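Local structure of B-cell lymphoma 3 protein (Homo sapiens, 1K1A) at residues L45-P49 with L50-V54; C94-A97 with L98-A102; V132-L135 with L136-G139. The protein regulates NF-kappa-B target genes through its ankyrin repeat domain, blocking nuclear entry of p50 from the cytoplasm and activating transcription in the nucleus. All blocks are in the same frame, centred on the assembly; numbering follows the deposited sequence.

Interaction 1: L45-P49 with L50-V54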
loop_
_atom_site.group_PDB
_atom_site.type_symbol
_atom_site.label_atom_id
_atom_site.label_comp_id
_atom_site.label_asym_id
_atom_site.label_seq_id
_atom_site.Cartn_x
_atom_site.Cartn_y
_atom_site.Cartn_z
ATOM N N LEU A 45 -21.869 -6.244 3.688
ATOM C CA LEU A 45 -20.495 -6.636 3.398
ATOM C C LEU A 45 -19.535 -5.673 4.061
ATOM O O LEU A 45 -18.322 -5.762 3.883
ATOM C CB LEU A 45 -20.271 -6.647 1.886
ATOM C CG LEU A 45 -21.027 -7.772 1.185
ATOM C CD1 LEU A 45 -20.934 -7.634 -0.331
ATOM C CD2 LEU A 45 -20.471 -9.115 1.643
ATOM N N ARG A 46 -20.089 -4.765 4.851
ATOM C CA ARG A 46 -19.314 -3.718 5.514
ATOM C C ARG A 46 -18.576 -2.806 4.528
ATOM O O ARG A 46 -17.414 -2.428 4.749
ATOM C CB ARG A 46 -18.352 -4.291 6.563
ATOM C CG ARG A 46 -17.844 -3.219 7.497
ATOM C CD ARG A 46 -16.976 -3.704 8.617
ATOM N NE ARG A 46 -17.730 -4.441 9.621
ATOM C CZ ARG A 46 -17.168 -5.232 10.514
ATOM N NH1 ARG A 46 -15.852 -5.374 10.518
ATOM N NH2 ARG A 46 -17.910 -5.879 11.402
ATOM N N GLN A 47 -19.264 -2.457 3.444
ATOM C CA GLN A 47 -18.762 -1.500 2.469
ATOM C C GLN A 47 -19.610 -0.239 2.511
ATOM O O GLN A 47 -20.838 -0.312 2.550
ATOM C CB GLN A 47 -18.863 -2.071 1.047
ATOM C CG GLN A 47 -18.260 -3.449 0.864
ATOM C CD GLN A 47 -18.594 -4.048 -0.487
ATOM O OE1 GLN A 47 -19.743 -4.003 -0.926
ATOM N NE2 GLN A 47 -17.592 -4.604 -1.152
ATOM N N THR A 48 -18.959 0.915 2.498
ATOM C CA THR A 48 -19.660 2.173 2.310
ATOM C C THR A 48 -19.714 2.427 0.818
ATOM O O THR A 48 -19.034 1.748 0.044
ATOM C CB THR A 48 -18.905 3.332 2.971
ATOM O OG1 THR A 48 -17.623 3.494 2.341
ATOM C CG2 THR A 48 -18.566 3.016 4.434
ATOM N N PRO A 49 -20.533 3.382 0.400
ATOM C CA PRO A 49 -20.551 3.806 -1.005
ATOM C C PRO A 49 -19.165 4.223 -1.526
ATOM O O PRO A 49 -18.858 3.939 -2.685
ATOM C CB PRO A 49 -21.520 4.984 -0.995
ATOM C CG PRO A 49 -22.481 4.634 0.091
ATOM C CD PRO A 49 -21.584 4.046 1.195
ATOM N N LEU A 50 -18.326 4.835 -0.679
ATOM C CA LEU A 50 -16.991 5.239 -1.110
ATOM C C LEU A 50 -16.110 4.022 -1.414
ATOM O O LEU A 50 -15.382 4.009 -2.413
ATOM C CB LEU A 50 -16.317 6.156 -0.072
ATOM C CG LEU A 50 -14.900 6.675 -0.383
ATOM C CD1 LEU A 50 -14.866 7.452 -1.713
ATOM C CD2 LEU A 50 -14.402 7.536 0.745
ATOM N N HIS A 51 -16.170 3.011 -0.551
ATOM C CA HIS A 51 -15.433 1.778 -0.790
ATOM C C HIS A 51 -15.821 1.264 -2.167
ATOM O O HIS A 51 -14.972 0.842 -2.944
ATOM C CB HIS A 51 -15.802 0.697 0.234
ATOM C CG HIS A 51 -15.348 0.984 1.637
ATOM N ND1 HIS A 51 -14.088 1.455 1.942
ATOM C CD2 HIS A 51 -15.984 0.822 2.822
ATOM C CE1 HIS A 51 -13.976 1.591 3.251
ATOM N NE2 HIS A 51 -15.113 1.219 3.808
ATOM N N LEU A 52 -17.125 1.268 -2.446
ATOM C CA LEU A 52 -17.638 0.757 -3.714
ATOM C C LEU A 52 -17.184 1.580 -4.917
ATOM O O LEU A 52 -16.940 1.036 -6.000
ATOM C CB LEU A 52 -19.163 0.647 -3.672
ATOM C CG LEU A 52 -19.661 -0.550 -2.859
ATOM C CD1 LEU A 52 -21.200 -0.602 -2.823
ATOM C CD2 LEU A 52 -19.081 -1.837 -3.421
ATOM N N ALA A 53 -17.065 2.887 -4.725
ATOM C CA ALA A 53 -16.603 3.765 -5.791
ATOM C C ALA A 53 -15.170 3.430 -6.183
ATOM O O ALA A 53 -14.822 3.483 -7.358
ATOM C CB ALA A 53 -16.714 5.212 -5.377
ATOM N N VAL A 54 -14.345 3.090 -5.197
ATOM C CA VAL A 54 -12.956 2.726 -5.460
ATOM C C VAL A 54 -12.885 1.340 -6.096
ATOM O O VAL A 54 -12.148 1.116 -7.066
ATOM C CB VAL A 54 -12.130 2.722 -4.172
ATOM C CG1 VAL A 54 -10.733 2.164 -4.436
ATOM C CG2 VAL A 54 -12.065 4.117 -3.582
#
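The Thr-Pro-Leu-His signature of an ankyrin repeat, here residues 48 to 51, sets Thr48 against His51 at the start of helix 49-55. Thr48 is the N-cap: Thr48 OG1 accepts a nearly straight bond from His51 N, 3.3 Å long with an N-H...O angle of 168°. The threonine torsion (chi1 63°) makes this possible by placing OG1 between the backbone N and the carbonyl carbon, over the first turn. The same hydroxyl oxygen also lies above one face of the imidazole, displaced from the ring centre, with Thr48 OG1 only 3.2 Å from His51 CD2. The ring turns an edge to the incoming chain, where Gln47 C lies in its plane, while the methyl Thr48 CG2 stands 3.8 Å from His51 CD2.

In this second of seven ankyrin repeats, Pro49 suits the first turn: it has no N-H to place, and its backbone is already helical. Thr48 O opens the regular bonding by accepting from Leu52 N at 3.2 Å, and Pro49 O follows with Ala53 N at 2.9 Å. Leu52 runs across the Gln47 side chain at about a right angle, its methyl Leu52 CD2 lying 3.4 Å from Gln47 OE1. That oxygen has its polar partner elsewhere, in the amide nitrogen of Asn43. Pro49 and Leu52 face His14 on helix 12-18 of the preceding repeat, Leu50 reaches Val62 and Val66 on helix 59-67, and His51 meets Leu85 of the following repeat.

Interaction 2: C94-A97 with L98-A102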
loop_
_atom_site.group_PDB
_atom_site.type_symbol
_atom_site.label_atom_id
_atom_site.label_comp_id
_atom_site.label_asym_id
_atom_site.label_seq_id
_atom_site.Cartn_x
_atom_site.Cartn_y
_atom_site.Cartn_z
ATOM N N CYS A 94 -7.981 6.537 -8.908
ATOM C CA CYS A 94 -8.827 6.604 -7.724
ATOM C C CYS A 94 -8.014 7.074 -6.523
ATOM O O CYS A 94 -8.510 7.819 -5.680
ATOM C CB CYS A 94 -9.489 5.260 -7.438
ATOM S SG CYS A 94 -10.930 4.932 -8.470
ATOM N N LEU A 95 -6.761 6.640 -6.450
ATOM C CA LEU A 95 -5.896 7.065 -5.357
ATOM C C LEU A 95 -5.668 8.568 -5.445
ATOM O O LEU A 95 -5.702 9.273 -4.441
ATOM C CB LEU A 95 -4.568 6.309 -5.386
ATOM C CG LEU A 95 -3.571 6.653 -4.279
ATOM C CD1 LEU A 95 -4.188 6.419 -2.898
ATOM C CD2 LEU A 95 -2.294 5.823 -4.450
ATOM N N ARG A 96 -5.434 9.054 -6.660
ATOM C CA ARG A 96 -5.261 10.477 -6.878
ATOM C C ARG A 96 -6.535 11.234 -6.503
ATOM O O ARG A 96 -6.479 12.273 -5.860
ATOM C CB ARG A 96 -4.898 10.750 -8.338
ATOM C CG ARG A 96 -4.451 12.178 -8.604
ATOM C CD ARG A 96 -3.914 12.402 -10.001
ATOM N NE ARG A 96 -2.617 11.761 -10.205
ATOM C CZ ARG A 96 -1.461 12.292 -9.829
ATOM N NH1 ARG A 96 -1.438 13.473 -9.227
ATOM N NH2 ARG A 96 -0.326 11.649 -10.059
ATOM N N ALA A 97 -7.689 10.712 -6.903
ATOM C CA ALA A 97 -8.944 11.383 -6.574
ATOM C C ALA A 97 -9.127 11.502 -5.051
ATOM O O ALA A 97 -9.564 12.535 -4.549
ATOM C CB ALA A 97 -10.120 10.663 -7.211
ATOM N N LEU A 98 -8.756 10.450 -4.326
ATOM C CA LEU A 98 -8.885 10.432 -2.875
ATOM C C LEU A 98 -7.951 11.444 -2.217
ATOM O O LEU A 98 -8.374 12.253 -1.407
ATOM C CB LEU A 98 -8.562 9.033 -2.336
ATOM C CG LEU A 98 -9.663 7.984 -2.311
ATOM C CD1 LEU A 98 -9.043 6.603 -2.074
ATOM C CD2 LEU A 98 -10.673 8.317 -1.223
ATOM N N LEU A 99 -6.676 11.388 -2.582
ATOM C CA LEU A 99 -5.668 12.251 -1.978
ATOM C C LEU A 99 -5.883 13.726 -2.303
ATOM O O LEU A 99 -5.559 14.586 -1.490
ATOM C CB LEU A 99 -4.254 11.809 -2.377
ATOM C CG LEU A 99 -3.847 10.366 -2.035
ATOM C CD1 LEU A 99 -2.439 10.110 -2.501
ATOM C CD2 LEU A 99 -3.976 10.069 -0.546
ATOM N N ASP A 100 -6.446 14.014 -3.475
ATOM C CA ASP A 100 -6.718 15.392 -3.874
ATOM C C ASP A 100 -8.004 15.938 -3.229
ATOM O O ASP A 100 -8.114 17.142 -2.982
ATOM C CB ASP A 100 -6.821 15.527 -5.414
ATOM C CG ASP A 100 -5.451 15.488 -6.122
ATOM O OD1 ASP A 100 -4.407 15.247 -5.459
ATOM O OD2 ASP A 100 -5.334 15.691 -7.354
ATOM N N SER A 101 -8.971 15.062 -2.955
ATOM C CA SER A 101 -10.266 15.512 -2.441
ATOM C C SER A 101 -10.374 15.576 -0.926
ATOM O O SER A 101 -11.185 16.332 -0.392
ATOM C CB SER A 101 -11.408 14.655 -3.004
ATOM O OG SER A 101 -11.307 14.535 -4.410
ATOM N N ALA A 102 -9.573 14.778 -0.227
ATOM C CA ALA A 102 -9.660 14.724 1.230
ATOM C C ALA A 102 -9.293 16.049 1.881
ATOM O O ALA A 102 -8.367 16.733 1.449
ATOM C CB ALA A 102 -8.798 13.592 1.786
#
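Leu99 overlaps Leu95 one turn further along helix 92-101, the two side chains slanting past each other with Leu95 CG 4.0 Å from Leu99 CD1. Leu95 CG is anti to the backbone N (chi1 -179°), which carries its branch forward along the helix, while Leu99 CG lies 3.2 Å from Leu95 O. Beneath this pair Leu99 N donates to Leu95 O.

On the outer side Arg96 and Asp100 lie alongside each other and point the same way, yet they touch through carbon: Arg96 CG is 3.8 Å from Asp100 OD2. The guanidinium stays apart, with Arg96 NH1 4.9 Å from Asp100 OD2, and its plane is turned 73° from the carboxylate. Opposite charges this near probably still favour each other, but the salt bridge of Asp100 OD1 is made with Arg138.

At the last turn Ala97 O is gripped twice. Ser101 N reaches it at 3.0 Å with a bent N-H...O angle of 135°, and Ser101 OG, which swings back along the helix beside its backbone N, donates to it at 2.7 Å. With an alanine here in place of Ser101, Ala97 O is likely to keep just the bent backbone bond, and the final turn would be held less firmly.

This is the second helix of the third ankyrin repeat, and its faces divide between neighbours. Leu95 and Leu99 pack on Leu134 of helix 129-137, Ala97 and Ser101 meet Arg63 of helix 59-67, and Leu98 reaches Ala82 of helix 82-88.

Interaction 3: V132-L135 with L136-G139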
loop_
_atom_site.group_PDB
_atom_site.type_symbol
_atom_site.label_atom_id
_atom_site.label_comp_id
_atom_site.label_asym_id
_atom_site.label_seq_id
_atom_site.Cartn_x
_atom_site.Cartn_y
_atom_site.Cartn_z
ATOM N N VAL A 132 2.698 3.122 -6.067
ATOM C CA VAL A 132 3.815 3.268 -5.150
ATOM C C VAL A 132 4.360 4.689 -5.225
ATOM O O VAL A 132 4.503 5.361 -4.206
ATOM C CB VAL A 132 4.945 2.221 -5.423
ATOM C CG1 VAL A 132 6.176 2.517 -4.590
ATOM C CG2 VAL A 132 4.431 0.814 -5.133
ATOM N N GLN A 133 4.628 5.157 -6.439
ATOM C CA GLN A 133 5.173 6.493 -6.623
ATOM C C GLN A 133 4.294 7.568 -6.004
ATOM O O GLN A 133 4.777 8.425 -5.278
ATOM C CB GLN A 133 5.401 6.812 -8.107
ATOM C CG GLN A 133 6.182 8.109 -8.310
ATOM C CD GLN A 133 6.530 8.382 -9.760
ATOM O OE1 GLN A 133 7.135 7.541 -10.428
ATOM N NE2 GLN A 133 6.166 9.563 -10.244
ATOM N N LEU A 134 3.002 7.516 -6.284
ATOM C CA LEU A 134 2.099 8.542 -5.782
ATOM C C LEU A 134 2.031 8.529 -4.251
ATOM O O LEU A 134 2.094 9.576 -3.624
ATOM C CB LEU A 134 0.709 8.368 -6.385
ATOM C CG LEU A 134 -0.364 9.359 -5.954
ATOM C CD1 LEU A 134 0.086 10.790 -6.272
ATOM C CD2 LEU A 134 -1.686 9.008 -6.642
ATOM N N LEU A 135 1.909 7.344 -3.650
ATOM C CA LEU A 135 1.904 7.246 -2.192
ATOM C C LEU A 135 3.150 7.927 -1.599
ATOM O O LEU A 135 3.060 8.698 -0.653
ATOM C CB LEU A 135 1.858 5.780 -1.750
ATOM C CG LEU A 135 0.525 5.054 -1.974
ATOM C CD1 LEU A 135 0.699 3.574 -1.731
ATOM C CD2 LEU A 135 -0.582 5.627 -1.080
ATOM N N LEU A 136 4.309 7.629 -2.174
ATOM C CA LEU A 136 5.566 8.185 -1.685
ATOM C C LEU A 136 5.656 9.701 -1.868
ATOM O O LEU A 136 6.241 10.401 -1.040
ATOM C CB LEU A 136 6.751 7.493 -2.361
ATOM C CG LEU A 136 6.907 6.005 -2.012
ATOM C CD1 LEU A 136 7.995 5.377 -2.851
ATOM C CD2 LEU A 136 7.197 5.814 -0.507
ATOM N N GLU A 137 5.071 10.202 -2.951
ATOM C CA GLU A 137 5.085 11.637 -3.232
ATOM C C GLU A 137 4.156 12.377 -2.273
ATOM O O GLU A 137 4.319 13.578 -2.029
ATOM C CB GLU A 137 4.656 11.905 -4.675
ATOM C CG GLU A 137 5.705 11.554 -5.716
ATOM C CD GLU A 137 5.187 11.696 -7.135
ATOM O OE1 GLU A 137 3.956 11.630 -7.335
ATOM O OE2 GLU A 137 6.015 11.861 -8.056
ATOM N N ARG A 138 3.181 11.662 -1.721
ATOM C CA ARG A 138 2.207 12.305 -0.841
ATOM C C ARG A 138 2.435 12.073 0.654
ATOM O O ARG A 138 1.556 12.347 1.467
ATOM C CB ARG A 138 0.786 11.957 -1.257
ATOM C CG ARG A 138 0.455 12.368 -2.688
ATOM C CD ARG A 138 0.599 13.862 -2.976
ATOM N NE ARG A 138 0.228 14.172 -4.358
ATOM C CZ ARG A 138 -0.988 14.538 -4.747
ATOM N NH1 ARG A 138 -1.968 14.667 -3.860
ATOM N NH2 ARG A 138 -1.226 14.789 -6.032
ATOM N N GLY A 139 3.602 11.542 1.012
ATOM C CA GLY A 139 3.976 11.439 2.414
ATOM C C GLY A 139 3.975 10.077 3.099
ATOM O O GLY A 139 4.237 10.012 4.304
#
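Glu137 N donates to Gln133 O at 2.9 Å, the shortest polar bond between residues 132-135 and 136-139. Leu136 N and Val132 O make the neighbouring helical bond at 3.1 Å. After these the pattern changes: Arg138 N bonds Leu135 O at 3.2 Å from well above the carbonyl plane, and keeps only a weak bond to Leu134 O. This is the C-terminal end of helix 129-137, second helix of the fourth ankyrin repeat. Arg138 leaves helical geometry and Gly139 follows with a positive phi of 107°, an angle at which a CB would press on the carbonyl oxygen before it.

On the flank, Val132 and Leu136 lie side by side and point the same way, with Val132 CG1 3.8 Å from Leu136 CD1. Both also meet Leu120 of helix 119-126, the partner helix of the same repeat. Leu134 sends its branch along the helix, CG anti to the backbone N (chi1 180°), and its methyl comes to rest over one face of the Arg138 guanidinium, Leu134 CD1 being 3.9 Å from Arg138 NE. The arginine chain bends at chi2, and its charged end is claimed by Asp100 of helix 92-101. On the solvent-exposed side of the helix the Gln133 amide meets the Glu137 carboxylate from above its plane, Gln133 NE2 lying 3.2 Å from Glu137 OE2, but Gln133 has a second conformer and this bond is doubtful. Leu134 and Leu135 both pack on Leu95 at the interface with helix 92-101 of the preceding repeat.

From the N terminus the contacts come in series, one in each of ankyrin repeats 2, 3 and 4, and none nests in or crosses another. Each is local: interaction 1 opens a first helix, whereas interactions 2 and 3 finish second helices. Stacking of the repeats brings neighbouring ones together. Interaction 1 meets interaction 2 through packing, with Val54 CG2 4.2 Å from Leu98 CD1 and Leu50 close to the same leucine. Interactions 2 and 3 are tied more strongly, by the salt bridge of Asp100 OD1 to Arg138 NH1 at 3.0 Å, with Leu99 CD1 3.7 Å from Arg138 CG. Interactions 1 and 3 do not touch, their nearest atoms being about 11 Å apart.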